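Local coordinates for protein SUMO-1 cysteine protease S273R (African swine fever virus pig/Kenya/KEN-50/1950, PDB 6LJ9) that probably acts as a cysteine endopeptidase that matures the viral pp220 and pp62 polyproteins into core-shell proteins and blunts host innate immune signalling, at residues B[2-10]-B[238-247]; B[149-157]-B[169-177]. All coordinates share one frame; numbering follows the deposited sequence.

In the fold
Contact 2 is buried in the central sheet: its strands 152-157 and 169-175 are neighbours in the five-stranded mixed sheet, joined by regular backbone hydrogen bonds. Contact 1 lies nearer the surface, where residues 2-10, from the very start of the chain, pack on the C-terminal part of helix 232-244. The second half of that helix serves both contacts. F238, R241 and A242 of the helix, with D245 just after it, meet the N-terminal segment, whereas R243 bonds to the strand hairpin, pairing with D175 and accepting from R177 through its carbonyl oxygen. Contact 1 rests mainly on side chains, part apolar and part charged, with one main-chain donor from T8; contact 2 chiefly on main-chain pairing.

Contact 1 of 2, residues B[2-10]-B[238-247]; sequences SILEKITSS and FYIRARLDNV
I7 and F238 form the apolar part of this contact, in which the N-terminal segment lies against the last turns of helix 232-244. The CD1 methyl of I7 comes within 3.6 Å of F238 CE1, and its other branch, CG2, rests on A242, 4.0 Å from CB. I3 CG2 meets the F238 ring at its edge, near the ring plane, and L4 CD1 adds a contact to CE1. K6 CD lies 4.2 Å from V247 CG2 at the margin. Helix 259-269 continues this apolar layer, with F265 touching both L4 and I7.

The polar part centres on T8. Its backbone N and its hydroxyl both donate to D245 OD2, at 2.8 Å from N and 3.0 Å from OG1, approaching from the same face of the carboxylate. With chi1 of 62°, OG1 sits between the backbone N and the carbonyl carbon, where it also accepts a nearly straight bond (175°) from R241 NH2 in the guanidinium plane. S9 CB lies over one face of that guanidinium.

R241 NE and D245 OD2, just past the helix, form a salt bridge at 3.3 Å, its hydrogen bond weak. R241 also pairs with E16, and D245 OD1 bonds to the hydroxyl of Y104. A Schellman motif with N246 as C-prime residue ends the helix. Shared between threonine and arginine donors, D245 is probably stabilised as a carboxylate, tying the chain start to this helix end.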
loop_
_atom_site.group_PDB
_atom_site.type_symbol
_atom_site.label_atom_id
_atom_site.label_comp_id
_atom_site.label_asym_id
_atom_site.label_seq_id
_atom_site.Cartn_x
_atom_site.Cartn_y
_atom_site.Cartn_z
ATOM N N SER B 2 -3.574 9.494 -22.309
ATOM C CA SER B 2 -2.254 9.750 -21.744
ATOM C C SER B 2 -2.237 9.490 -20.241
ATOM O O SER B 2 -1.635 8.524 -19.773
ATOM C CB SER B 2 -1.815 11.187 -22.031
ATOM O OG SER B 2 -1.688 11.411 -23.425
ATOM N N ILE B 3 -2.905 10.368 -19.489
ATOM C CA ILE B 3 -2.960 10.226 -18.040
ATOM C C ILE B 3 -3.765 9.001 -17.628
ATOM O O ILE B 3 -3.571 8.476 -16.526
ATOM C CB ILE B 3 -3.536 11.508 -17.414
ATOM C CG1 ILE B 3 -2.931 12.734 -18.098
ATOM C CG2 ILE B 3 -3.256 11.552 -15.918
ATOM C CD1 ILE B 3 -3.820 13.949 -18.068
ATOM N N LEU B 4 -4.668 8.527 -18.490
ATOM C CA LEU B 4 -5.383 7.290 -18.196
ATOM C C LEU B 4 -4.440 6.094 -18.195
ATOM O O LEU B 4 -4.680 5.116 -17.478
ATOM C CB LEU B 4 -6.514 7.084 -19.203
ATOM C CG LEU B 4 -7.614 6.100 -18.800
ATOM C CD1 LEU B 4 -8.269 6.546 -17.504
ATOM C CD2 LEU B 4 -8.649 5.963 -19.905
ATOM N N GLU B 5 -3.363 6.155 -18.984
ATOM C CA GLU B 5 -2.338 5.120 -18.938
ATOM C C GLU B 5 -1.521 5.175 -17.653
ATOM O O GLU B 5 -0.927 4.162 -17.269
ATOM C CB GLU B 5 -1.401 5.245 -20.140
ATOM C CG GLU B 5 -2.067 5.069 -21.494
ATOM C CD GLU B 5 -1.072 5.141 -22.637
ATOM O OE1 GLU B 5 0.146 5.202 -22.363
ATOM O OE2 GLU B 5 -1.506 5.136 -23.807
ATOM N N LYS B 6 -1.480 6.330 -16.985
ATOM C CA LYS B 6 -0.677 6.462 -15.773
ATOM C C LYS B 6 -1.210 5.577 -14.652
ATOM O O LYS B 6 -0.454 4.821 -14.031
ATOM C CB LYS B 6 -0.637 7.923 -15.322
ATOM C CG LYS B 6 0.484 8.748 -15.925
ATOM C CD LYS B 6 0.562 10.112 -15.254
ATOM C CE LYS B 6 1.838 10.846 -15.625
ATOM N NZ LYS B 6 1.972 12.125 -14.875
ATOM N N ILE B 7 -2.512 5.662 -14.376
ATOM C CA ILE B 7 -3.110 4.949 -13.251
ATOM C C ILE B 7 -3.132 3.453 -13.538
ATOM O O ILE B 7 -2.858 3.018 -14.662
ATOM C CB ILE B 7 -4.522 5.481 -12.939
ATOM C CG1 ILE B 7 -5.492 5.145 -14.074
ATOM C CG2 ILE B 7 -4.479 6.985 -12.697
ATOM C CD1 ILE B 7 -6.890 5.688 -13.857
ATOM N N THR B 8 -3.466 2.657 -12.522
ATOM C CA THR B 8 -3.301 1.211 -12.569
ATOM C C THR B 8 -4.579 0.463 -12.937
ATOM O O THR B 8 -4.591 -0.772 -12.897
ATOM C CB THR B 8 -2.778 0.702 -11.223
ATOM O OG1 THR B 8 -3.732 0.994 -10.194
ATOM C CG2 THR B 8 -1.455 1.371 -10.879
ATOM N N SER B 9 -5.646 1.169 -13.298
ATOM C CA SER B 9 -6.900 0.517 -13.646
ATOM C C SER B 9 -6.915 0.117 -15.120
ATOM O O SER B 9 -6.016 0.450 -15.896
ATOM C CB SER B 9 -8.085 1.424 -13.330
ATOM O OG SER B 9 -7.968 2.662 -14.003
ATOM N N SER B 10 -7.965 -0.600 -15.502
ATOM C CA SER B 10 -8.091 -1.142 -16.845
ATOM C C SER B 10 -9.569 -1.228 -17.186
ATOM O O SER B 10 -10.422 -1.176 -16.292
ATOM C CB SER B 10 -7.426 -2.521 -16.955
ATOM O OG SER B 10 -8.208 -3.519 -16.321
ATOM N N PHE B 238 -11.854 9.977 -10.750
ATOM C CA PHE B 238 -10.532 9.840 -11.351
ATOM C C PHE B 238 -9.473 10.569 -10.534
ATOM O O PHE B 238 -8.330 10.108 -10.440
ATOM C CB PHE B 238 -10.546 10.360 -12.788
ATOM C CG PHE B 238 -9.201 10.326 -13.460
ATOM C CD1 PHE B 238 -8.734 9.160 -14.043
ATOM C CD2 PHE B 238 -8.405 11.460 -13.513
ATOM C CE1 PHE B 238 -7.498 9.124 -14.663
ATOM C CE2 PHE B 238 -7.168 11.429 -14.131
ATOM C CZ PHE B 238 -6.715 10.259 -14.707
ATOM N N TYR B 239 -9.831 11.715 -9.950
ATOM C CA TYR B 239 -8.884 12.444 -9.112
ATOM C C TYR B 239 -8.446 11.596 -7.925
ATOM O O TYR B 239 -7.253 11.502 -7.620
ATOM C CB TYR B 239 -9.507 13.758 -8.637
ATOM C CG TYR B 239 -8.579 14.614 -7.802
ATOM C CD1 TYR B 239 -7.646 15.448 -8.404
ATOM C CD2 TYR B 239 -8.641 14.595 -6.414
ATOM C CE1 TYR B 239 -6.798 16.235 -7.649
ATOM C CE2 TYR B 239 -7.796 15.379 -5.649
ATOM C CZ TYR B 239 -6.877 16.197 -6.273
ATOM O OH TYR B 239 -6.033 16.979 -5.519
ATOM N N ILE B 240 -9.405 10.960 -7.249
ATOM C CA ILE B 240 -9.076 10.114 -6.105
ATOM C C ILE B 240 -8.205 8.942 -6.541
ATOM O O ILE B 240 -7.214 8.605 -5.882
ATOM C CB ILE B 240 -10.360 9.634 -5.405
ATOM C CG1 ILE B 240 -11.114 10.822 -4.799
ATOM C CG2 ILE B 240 -10.033 8.589 -4.346
ATOM C CD1 ILE B 240 -12.397 10.440 -4.086
ATOM N N ARG B 241 -8.554 8.311 -7.664
ATOM C CA ARG B 241 -7.787 7.158 -8.129
ATOM C C ARG B 241 -6.382 7.562 -8.559
ATOM O O ARG B 241 -5.412 6.846 -8.280
ATOM C CB ARG B 241 -8.521 6.464 -9.275
ATOM C CG ARG B 241 -7.810 5.228 -9.804
ATOM C CD ARG B 241 -7.528 4.240 -8.686
ATOM N NE ARG B 241 -6.815 3.057 -9.158
ATOM C CZ ARG B 241 -7.404 1.916 -9.499
ATOM N NH1 ARG B 241 -8.723 1.799 -9.420
ATOM N NH2 ARG B 241 -6.675 0.891 -9.918
ATOM N N ALA B 242 -6.249 8.705 -9.237
ATOM C CA ALA B 242 -4.928 9.164 -9.654
ATOM C C ALA B 242 -4.055 9.504 -8.450
ATOM O O ALA B 242 -2.861 9.186 -8.436
ATOM C CB ALA B 242 -5.057 10.371 -10.581
ATOM N N ARG B 243 -4.631 10.150 -7.433
ATOM C CA ARG B 243 -3.864 10.447 -6.227
ATOM C C ARG B 243 -3.486 9.168 -5.490
ATOM O O ARG B 243 -2.407 9.082 -4.891
ATOM C CB ARG B 243 -4.656 11.377 -5.307
ATOM C CG ARG B 243 -5.014 12.721 -5.922
ATOM C CD ARG B 243 -3.815 13.648 -6.027
ATOM N NE ARG B 243 -3.319 14.056 -4.716
ATOM C CZ ARG B 243 -2.207 13.590 -4.159
ATOM N NH1 ARG B 243 -1.466 12.698 -4.802
ATOM N NH2 ARG B 243 -1.831 14.018 -2.962
ATOM N N LEU B 244 -4.367 8.163 -5.522
ATOM C CA LEU B 244 -4.050 6.877 -4.908
ATOM C C LEU B 244 -2.885 6.202 -5.617
ATOM O O LEU B 244 -2.034 5.577 -4.972
ATOM C CB LEU B 244 -5.282 5.972 -4.917
ATOM C CG LEU B 244 -6.356 6.243 -3.861
ATOM C CD1 LEU B 244 -7.562 5.342 -4.080
ATOM C CD2 LEU B 244 -5.791 6.051 -2.462
ATOM N N ASP B 245 -2.827 6.314 -6.945
ATOM C CA ASP B 245 -1.700 5.817 -7.721
ATOM C C ASP B 245 -0.556 6.819 -7.800
ATOM O O ASP B 245 0.305 6.698 -8.680
ATOM C CB ASP B 245 -2.153 5.422 -9.127
ATOM C CG ASP B 245 -2.983 4.158 -9.131
ATOM O OD1 ASP B 245 -2.848 3.357 -8.180
ATOM O OD2 ASP B 245 -3.770 3.964 -10.080
ATOM N N ASN B 246 -0.541 7.808 -6.903
ATOM C CA ASN B 246 0.585 8.718 -6.716
ATOM C C ASN B 246 0.791 9.653 -7.903
ATOM O O ASN B 246 1.926 9.992 -8.243
ATOM C CB ASN B 246 1.876 7.949 -6.410
ATOM C CG ASN B 246 1.934 7.462 -4.974
ATOM O OD1 ASN B 246 2.311 8.209 -4.069
ATOM N ND2 ASN B 246 1.555 6.208 -4.756
ATOM N N VAL B 247 -0.295 10.075 -8.543
ATOM C CA VAL B 247 -0.239 11.202 -9.469
ATOM C C VAL B 247 -0.383 12.477 -8.648
ATOM O O VAL B 247 -1.385 12.665 -7.949
ATOM C CB VAL B 247 -1.331 11.103 -10.545
ATOM C CG1 VAL B 247 -1.334 12.354 -11.417
ATOM C CG2 VAL B 247 -1.128 9.859 -11.396
#

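Contact 2 of 2, residues B[149-157]-B[169-177]; sequences PCNTFGCVL and WVAIFVDMR
L157 and V170 form a hydrogen-bonded pair toward the turn of an antiparallel beta hairpin within the central sheet of this Ulp1-type cysteine protease. L157 buries more area in this contact than any other residue. Its CG lies between the backbone N and carbonyl carbon (chi1 58°), and the two methyls divide: CD1 touches V170 CG2 and CD2 touches I172 CD1, each at 3.6 Å. V170 also packs on N187, an inferred active-site residue, so this end of the hairpin borders the catalytic centre.

F153, on the same sheet face as L157, pairs with V174. Both of its backbone polar atoms bond to V174, N to O at 2.9 Å and O to N at 2.8 Å, while the CB atoms of F153 and V174 sit 3.7 Å apart.

I172 lies between these two pairs and faces C155, whose sulfur is disulfide-bonded to C110. The I172 side chain continues onto V197 and W200 of helix 195-208, which packs against this face. On the other face, V156 CG1 reaches W169 CE3.

At the far end, R177 grips the D175 carboxylate side-on through NE and NH2, and T152 CG2 lies over one face of the guanidinium, 3.5 Å from R177 NE.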
loop_
_atom_site.group_PDB
_atom_site.type_symbol
_atom_site.label_atom_id
_atom_site.label_comp_id
_atom_site.label_asym_id
_atom_site.label_seq_id
_atom_site.Cartn_x
_atom_site.Cartn_y
_atom_site.Cartn_z
ATOM N N PRO B 149 -5.462 1.275 10.082
ATOM C CA PRO B 149 -4.752 2.548 9.897
ATOM C C PRO B 149 -4.716 2.943 8.428
ATOM O O PRO B 149 -4.293 2.167 7.569
ATOM C CB PRO B 149 -3.349 2.255 10.441
ATOM C CG PRO B 149 -3.200 0.776 10.310
ATOM C CD PRO B 149 -4.567 0.204 10.552
ATOM N N CYS B 150 -5.165 4.164 8.147
ATOM C CA CYS B 150 -5.239 4.696 6.794
ATOM C C CYS B 150 -4.474 6.010 6.724
ATOM O O CYS B 150 -4.659 6.885 7.578
ATOM C CB CYS B 150 -6.694 4.911 6.368
ATOM S SG CYS B 150 -7.716 3.420 6.401
ATOM N N ASN B 151 -3.614 6.142 5.713
ATOM C CA ASN B 151 -2.894 7.382 5.448
ATOM C C ASN B 151 -3.426 8.109 4.218
ATOM O O ASN B 151 -2.793 9.059 3.747
ATOM C CB ASN B 151 -1.392 7.114 5.304
ATOM C CG ASN B 151 -1.077 6.030 4.286
ATOM O OD1 ASN B 151 -1.923 5.648 3.479
ATOM N ND2 ASN B 151 0.156 5.536 4.320
ATOM N N THR B 152 -4.569 7.682 3.685
ATOM C CA THR B 152 -5.255 8.398 2.619
ATOM C C THR B 152 -6.749 8.405 2.905
ATOM O O THR B 152 -7.301 7.439 3.438
ATOM C CB THR B 152 -4.997 7.784 1.231
ATOM O OG1 THR B 152 -5.178 6.363 1.287
ATOM C CG2 THR B 152 -3.591 8.099 0.751
ATOM N N PHE B 153 -7.394 9.511 2.545
ATOM C CA PHE B 153 -8.819 9.708 2.761
ATOM C C PHE B 153 -9.444 10.232 1.478
ATOM O O PHE B 153 -8.896 11.134 0.838
ATOM C CB PHE B 153 -9.069 10.686 3.922
ATOM C CG PHE B 153 -10.521 10.970 4.184
ATOM C CD1 PHE B 153 -11.155 12.041 3.572
ATOM C CD2 PHE B 153 -11.250 10.179 5.055
ATOM C CE1 PHE B 153 -12.488 12.307 3.815
ATOM C CE2 PHE B 153 -12.584 10.442 5.302
ATOM C CZ PHE B 153 -13.204 11.508 4.681
ATOM N N GLY B 154 -10.587 9.665 1.103
ATOM C CA GLY B 154 -11.236 10.053 -0.133
ATOM C C GLY B 154 -12.740 10.175 -0.020
ATOM O O GLY B 154 -13.389 9.356 0.636
ATOM N N CYS B 155 -13.306 11.193 -0.661
ATOM C CA CYS B 155 -14.744 11.403 -0.615
ATOM C C CYS B 155 -15.167 12.220 -1.827
ATOM O O CYS B 155 -14.432 13.095 -2.289
ATOM C CB CYS B 155 -15.165 12.106 0.680
ATOM S SG CYS B 155 -16.850 11.740 1.205
ATOM N N VAL B 156 -16.356 11.912 -2.336
ATOM C CA VAL B 156 -16.975 12.644 -3.435
ATOM C C VAL B 156 -18.294 13.204 -2.932
ATOM O O VAL B 156 -19.115 12.463 -2.381
ATOM C CB VAL B 156 -17.199 11.745 -4.666
ATOM C CG1 VAL B 156 -17.841 12.538 -5.791
ATOM C CG2 VAL B 156 -15.888 11.122 -5.119
ATOM N N LEU B 157 -18.500 14.507 -3.118
ATOM C CA LEU B 157 -19.675 15.179 -2.586
ATOM C C LEU B 157 -20.359 15.998 -3.672
ATOM O O LEU B 157 -19.760 16.352 -4.691
ATOM C CB LEU B 157 -19.319 16.078 -1.394
ATOM C CG LEU B 157 -18.288 17.184 -1.606
ATOM C CD1 LEU B 157 -18.961 18.549 -1.614
ATOM C CD2 LEU B 157 -17.220 17.115 -0.532
ATOM N N TRP B 169 -20.572 16.837 -8.903
ATOM C CA TRP B 169 -19.690 16.098 -8.014
ATOM C C TRP B 169 -18.312 16.743 -7.960
ATOM O O TRP B 169 -17.749 17.130 -8.988
ATOM C CB TRP B 169 -19.559 14.645 -8.470
ATOM C CG TRP B 169 -20.854 13.893 -8.495
ATOM C CD1 TRP B 169 -21.595 13.572 -9.595
ATOM C CD2 TRP B 169 -21.560 13.363 -7.367
ATOM N NE1 TRP B 169 -22.717 12.874 -9.221
ATOM C CE2 TRP B 169 -22.720 12.733 -7.858
ATOM C CE3 TRP B 169 -21.323 13.360 -5.990
ATOM C CZ2 TRP B 169 -23.642 12.106 -7.020
ATOM C CZ3 TRP B 169 -22.237 12.737 -5.160
ATOM C CH2 TRP B 169 -23.383 12.120 -5.677
ATOM N N VAL B 170 -17.773 16.861 -6.748
ATOM C CA VAL B 170 -16.397 17.284 -6.530
ATOM C C VAL B 170 -15.746 16.290 -5.578
ATOM O O VAL B 170 -16.419 15.586 -4.821
ATOM C CB VAL B 170 -16.293 18.721 -5.972
ATOM C CG1 VAL B 170 -16.911 19.719 -6.942
ATOM C CG2 VAL B 170 -16.961 18.809 -4.614
ATOM N N ALA B 171 -14.420 16.234 -5.626
ATOM C CA ALA B 171 -13.653 15.269 -4.856
ATOM C C ALA B 171 -12.902 15.953 -3.721
ATOM O O ALA B 171 -12.496 17.114 -3.830
ATOM C CB ALA B 171 -12.661 14.517 -5.750
ATOM N N ILE B 172 -12.728 15.217 -2.624
ATOM C CA ILE B 172 -11.907 15.638 -1.495
ATOM C C ILE B 172 -10.941 14.508 -1.174
ATOM O O ILE B 172 -11.365 13.368 -0.956
ATOM C CB ILE B 172 -12.754 15.997 -0.257
ATOM C CG1 ILE B 172 -13.422 17.362 -0.441
ATOM C CG2 ILE B 172 -11.899 15.974 1.005
ATOM C CD1 ILE B 172 -14.000 17.944 0.838
ATOM N N PHE B 173 -9.648 14.821 -1.151
ATOM C CA PHE B 173 -8.610 13.828 -0.911
ATOM C C PHE B 173 -7.647 14.347 0.146
ATOM O O PHE B 173 -7.169 15.481 0.050
ATOM C CB PHE B 173 -7.855 13.496 -2.203
ATOM C CG PHE B 173 -6.959 12.298 -2.086
ATOM C CD1 PHE B 173 -7.477 11.019 -2.195
ATOM C CD2 PHE B 173 -5.600 12.450 -1.867
ATOM C CE1 PHE B 173 -6.658 9.912 -2.087
ATOM C CE2 PHE B 173 -4.774 11.347 -1.757
ATOM C CZ PHE B 173 -5.305 10.077 -1.868
ATOM N N VAL B 174 -7.372 13.518 1.148
ATOM C CA VAL B 174 -6.426 13.836 2.211
ATOM C C VAL B 174 -5.256 12.875 2.076
ATOM O O VAL B 174 -5.411 11.661 2.264
ATOM C CB VAL B 174 -7.069 13.737 3.601
ATOM C CG1 VAL B 174 -6.036 14.013 4.684
ATOM C CG2 VAL B 174 -8.240 14.700 3.713
ATOM N N ASP B 175 -4.084 13.409 1.747
ATOM C CA ASP B 175 -2.886 12.606 1.540
ATOM C C ASP B 175 -2.008 12.727 2.781
ATOM O O ASP B 175 -1.447 13.794 3.050
ATOM C CB ASP B 175 -2.143 13.058 0.284
ATOM C CG ASP B 175 -1.023 12.113 -0.107
ATOM O OD1 ASP B 175 -0.810 11.103 0.595
ATOM O OD2 ASP B 175 -0.354 12.383 -1.126
HETATM N N MSE B 176 -1.898 11.638 3.533
HETATM C CA MSE B 176 -1.084 11.612 4.743
HETATM C C MSE B 176 0.079 10.635 4.593
HETATM O O MSE B 176 0.540 10.047 5.571
HETATM C CB MSE B 176 -1.941 11.235 5.954
HETATM C CG MSE B 176 -3.070 12.213 6.242
HETATM SE SE MSE B 176 -4.378 11.514 7.510
HETATM C CE MSE B 176 -5.239 10.197 6.359
ATOM N N ARG B 177 0.547 10.469 3.355
ATOM C CA ARG B 177 1.655 9.569 3.058
ATOM C C ARG B 177 3.003 10.277 3.057
ATOM O O ARG B 177 4.007 9.693 3.475
ATOM C CB ARG B 177 1.437 8.892 1.700
ATOM C CG ARG B 177 0.231 7.970 1.634
ATOM C CD ARG B 177 -0.083 7.590 0.196
ATOM N NE ARG B 177 -0.415 8.762 -0.609
ATOM C CZ ARG B 177 -0.853 8.709 -1.862
ATOM N NH1 ARG B 177 -1.015 7.536 -2.459
ATOM N NH2 ARG B 177 -1.131 9.827 -2.520
#